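Local coordinates for ATP phosphoribosyltransferase (Methanobacterium thermoautotrophicum, PDB 2VD3), which probably catalyses the magnesium-dependent condensation of ATP with 5-phosphoribose 1-diphosphate, the first step of histidine biosynthesis, and is inhibited by histidine, at residues R93-I106 against D156-L168. Sequence-based numbering, arbitrary orientation.
With MG (magnesium ion), chain J.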
# COMPACT_ATOMS: atom_id res chain seq x y z
N ARG A 93 -15.44 9.05 19.85
CA ARG A 93 -16.56 9.97 19.93
C ARG A 93 -16.57 10.94 18.75
O ARG A 93 -15.52 11.41 18.29
CB ARG A 93 -16.59 10.68 21.28
CG ARG A 93 -16.65 9.66 22.40
CD ARG A 93 -16.97 10.25 23.74
NE ARG A 93 -17.42 9.18 24.63
CZ ARG A 93 -17.66 9.34 25.93
NH1 ARG A 93 -17.48 10.52 26.51
NH2 ARG A 93 -18.07 8.31 26.65
N ALA A 94 -17.77 11.20 18.24
CA ALA A 94 -17.95 11.95 17.01
C ALA A 94 -19.39 12.37 16.92
O ALA A 94 -20.28 11.69 17.44
CB ALA A 94 -17.58 11.10 15.81
N SER A 95 -19.61 13.53 16.30
CA SER A 95 -20.94 14.07 16.13
C SER A 95 -21.36 13.96 14.67
O SER A 95 -20.62 14.38 13.78
CB SER A 95 -20.98 15.54 16.56
OG SER A 95 -20.70 15.68 17.94
N LEU A 96 -22.53 13.39 14.43
CA LEU A 96 -23.13 13.51 13.11
C LEU A 96 -23.88 14.83 13.07
O LEU A 96 -24.94 14.96 13.68
CB LEU A 96 -24.08 12.35 12.79
CG LEU A 96 -24.63 12.41 11.36
CD1 LEU A 96 -23.53 12.10 10.34
CD2 LEU A 96 -25.82 11.50 11.19
N VAL A 97 -23.31 15.81 12.38
CA VAL A 97 -23.89 17.15 12.31
C VAL A 97 -24.57 17.42 10.97
O VAL A 97 -24.26 16.76 9.97
CB VAL A 97 -22.85 18.29 12.60
CG1 VAL A 97 -22.31 18.18 14.01
CG2 VAL A 97 -21.72 18.31 11.56
N LEU A 98 -25.51 18.36 10.97
CA LEU A 98 -26.08 18.88 9.73
C LEU A 98 -25.36 20.19 9.43
O LEU A 98 -25.31 21.08 10.28
CB LEU A 98 -27.58 19.12 9.88
CG LEU A 98 -28.39 19.46 8.62
CD1 LEU A 98 -28.44 18.29 7.64
CD2 LEU A 98 -29.80 19.86 9.02
N ALA A 99 -24.81 20.29 8.23
CA ALA A 99 -23.99 21.44 7.85
C ALA A 99 -24.43 22.06 6.53
O ALA A 99 -24.96 21.37 5.66
CB ALA A 99 -22.52 21.06 7.80
N ALA A 100 -24.20 23.37 6.40
CA ALA A 100 -24.55 24.12 5.20
C ALA A 100 -23.36 24.95 4.70
O ALA A 100 -22.52 25.35 5.50
CB ALA A 100 -25.73 25.03 5.49
N PRO A 101 -23.25 25.15 3.36
CA PRO A 101 -22.34 26.16 2.80
C PRO A 101 -22.39 27.45 3.61
O PRO A 101 -23.46 28.03 3.75
CB PRO A 101 -22.91 26.39 1.40
CG PRO A 101 -23.47 25.05 1.02
CD PRO A 101 -23.94 24.39 2.30
N GLU A 102 -21.25 27.88 4.15
CA GLU A 102 -21.23 28.96 5.15
C GLU A 102 -21.95 30.24 4.72
O GLU A 102 -22.52 30.93 5.56
CB GLU A 102 -19.79 29.27 5.60
CG GLU A 102 -18.97 30.15 4.65
CD GLU A 102 -17.50 30.19 5.01
OE1 GLU A 102 -17.02 29.30 5.75
OE2 GLU A 102 -16.80 31.12 4.54
N ASP A 103 -21.95 30.52 3.42
CA ASP A 103 -22.61 31.71 2.88
C ASP A 103 -24.13 31.55 2.71
O ASP A 103 -24.79 32.46 2.20
CB ASP A 103 -21.97 32.12 1.55
CG ASP A 103 -20.55 32.62 1.71
OD1 ASP A 103 -20.32 33.50 2.56
OD2 ASP A 103 -19.66 32.12 0.98
N SER A 104 -24.67 30.41 3.13
CA SER A 104 -26.09 30.13 2.91
C SER A 104 -27.03 30.93 3.81
O SER A 104 -26.63 31.40 4.89
CB SER A 104 -26.39 28.63 3.05
OG SER A 104 -27.75 28.36 2.77
N THR A 105 -28.27 31.08 3.35
CA THR A 105 -29.36 31.63 4.15
C THR A 105 -29.60 30.75 5.38
O THR A 105 -29.67 31.25 6.50
CB THR A 105 -30.66 31.77 3.30
OG1 THR A 105 -30.67 33.05 2.65
CG2 THR A 105 -31.93 31.62 4.16
N ILE A 106 -29.68 29.43 5.16
CA ILE A 106 -29.97 28.46 6.22
C ILE A 106 -28.96 28.55 7.37
O ILE A 106 -27.79 28.18 7.22
CB ILE A 106 -30.00 27.01 5.65
CG1 ILE A 106 -31.04 26.89 4.53
CG2 ILE A 106 -30.27 25.98 6.77
CD1 ILE A 106 -30.88 25.67 3.65
N ASP A 156 -27.76 20.76 -1.29
CA ASP A 156 -27.72 22.04 -0.60
C ASP A 156 -27.05 21.87 0.76
O ASP A 156 -26.25 22.70 1.17
CB ASP A 156 -29.13 22.60 -0.42
CG ASP A 156 -29.91 22.67 -1.71
OD1 ASP A 156 -29.48 23.38 -2.64
OD2 ASP A 156 -30.96 22.00 -1.80
N LEU A 157 -27.39 20.78 1.45
CA LEU A 157 -26.86 20.49 2.78
C LEU A 157 -26.21 19.11 2.85
O LEU A 157 -26.44 18.24 2.02
CB LEU A 157 -27.96 20.57 3.83
CG LEU A 157 -28.82 21.83 3.92
CD1 LEU A 157 -30.12 21.52 4.61
CD2 LEU A 157 -28.07 22.92 4.64
N ILE A 158 -25.39 18.93 3.88
CA ILE A 158 -24.72 17.65 4.09
C ILE A 158 -24.84 17.25 5.55
O ILE A 158 -25.18 18.07 6.40
CB ILE A 158 -23.21 17.69 3.67
CG1 ILE A 158 -22.38 18.53 4.64
CG2 ILE A 158 -23.06 18.21 2.23
CD1 ILE A 158 -20.91 18.16 4.68
N THR A 159 -24.58 15.98 5.82
CA THR A 159 -24.33 15.55 7.18
C THR A 159 -22.86 15.20 7.21
O THR A 159 -22.26 14.94 6.17
CB THR A 159 -25.17 14.32 7.59
OG1 THR A 159 -24.71 13.16 6.88
CG2 THR A 159 -26.66 14.55 7.33
N ASP A 160 -22.27 15.19 8.40
CA ASP A 160 -20.88 14.82 8.53
C ASP A 160 -20.53 14.38 9.93
O ASP A 160 -21.16 14.82 10.91
CB ASP A 160 -19.97 15.98 8.10
CG ASP A 160 -18.60 15.52 7.69
OD1 ASP A 160 -17.71 16.36 7.53
OD2 ASP A 160 -18.41 14.29 7.52
N LEU A 161 -19.52 13.54 10.02
CA LEU A 161 -19.09 12.96 11.28
C LEU A 161 -17.74 13.57 11.69
O LEU A 161 -16.76 13.38 10.99
CB LEU A 161 -18.97 11.44 11.11
CG LEU A 161 -19.13 10.48 12.29
CD1 LEU A 161 -20.52 10.58 12.89
CD2 LEU A 161 -18.83 9.06 11.81
N SER A 162 -17.69 14.29 12.82
CA SER A 162 -16.45 14.98 13.23
C SER A 162 -16.31 15.16 14.74
O SER A 162 -17.31 15.29 15.45
CB SER A 162 -16.37 16.35 12.58
OG SER A 162 -17.48 17.15 12.99
N SER A 163 -15.06 15.19 15.21
CA SER A 163 -14.74 15.60 16.59
C SER A 163 -14.48 17.09 16.63
O SER A 163 -14.79 17.76 17.62
CB SER A 163 -13.49 14.89 17.13
OG SER A 163 -13.31 13.61 16.57
N THR A 164 -13.89 17.60 15.55
CA THR A 164 -13.54 19.01 15.41
C THR A 164 -14.22 19.57 14.17
O THR A 164 -14.25 18.92 13.11
CB THR A 164 -12.02 19.22 15.24
OG1 THR A 164 -11.50 18.26 14.30
CG2 THR A 164 -11.29 19.08 16.58
N GLY A 165 -14.75 20.79 14.28
CA GLY A 165 -15.39 21.46 13.15
C GLY A 165 -14.43 21.84 12.02
O GLY A 165 -14.82 22.48 11.05
N THR A 166 -13.17 21.40 12.15
CA THR A 166 -12.09 21.81 11.25
C THR A 166 -12.23 21.37 9.78
O THR A 166 -12.12 22.19 8.87
CB THR A 166 -10.70 21.41 11.82
OG1 THR A 166 -10.67 20.00 12.12
CG2 THR A 166 -10.40 22.22 13.10
N THR A 167 -12.49 20.09 9.55
CA THR A 167 -12.79 19.59 8.19
C THR A 167 -14.04 20.25 7.58
O THR A 167 -14.23 20.27 6.36
CB THR A 167 -12.90 18.04 8.19
OG1 THR A 167 -11.58 17.48 8.22
CG2 THR A 167 -13.63 17.51 6.95
N LEU A 168 -14.89 20.82 8.44
CA LEU A 168 -16.06 21.54 7.97
C LEU A 168 -15.71 22.97 7.58
O LEU A 168 -16.13 23.44 6.52
CB LEU A 168 -17.19 21.49 9.00
CG LEU A 168 -18.01 20.20 9.04
CD1 LEU A 168 -17.23 19.03 9.63
CD2 LEU A 168 -19.28 20.45 9.81
MG MG J . -17.01 12.59 7.43
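The antiparallel pairing of strand 94-101 with strand 157-162 in the PBP-like catalytic part of the enzyme illustrates how a sheet can fix, through main-chain bonds, the residue whose carboxylate binds a metal. S95 with S162, V97 with D160 and A99 with I158 are hydrogen-bonded pairs, each closed by two N-H···O bonds; L96 with L161 and L98 with T159 are the non-hydrogen-bonded pairs between them. The N-to-C directions of the two short strand segments differ by 159°, and on its other edge 94-101 bonds to strand 173-188, so it is an interior strand.

The side chains alternate between two faces. L96, L98, T159 and L161 share one, where L96, L98 and T159 also touch helix 123-132. L96 extends with CG opposite its backbone N (chi1 -176°), a turn that lays CD1 against D160 O at 3.7 Å, while its CB meets L161 CD1 at 4.0 Å. L98 and T159 cross at a slant, and the T159 hydroxyl bonds T120 OG1. V97 and A99 face the other way, where L168, from the helix that follows the second strand, points its CD2 at the tip of V97 CG2 (3.7 Å) and also meets A99 CB (3.9 Å). Further along, L157 CD2 packs against A100 CB, at a modelled closeness that is doubtful, and reaches I106 CD1 tip to tip.

D160 OD2 binds magnesium at 2.2 Å and weakly accepts L161 N. Its main chain is gripped twice by V97: V97 N to D160 O is 2.8 Å, D160 N to V97 O 3.0 Å, both in the acceptor's carbonyl plane. With the backbone N and O of D160 both taken by V97, the pairing probably steadies the position from which the carboxylate meets the metal.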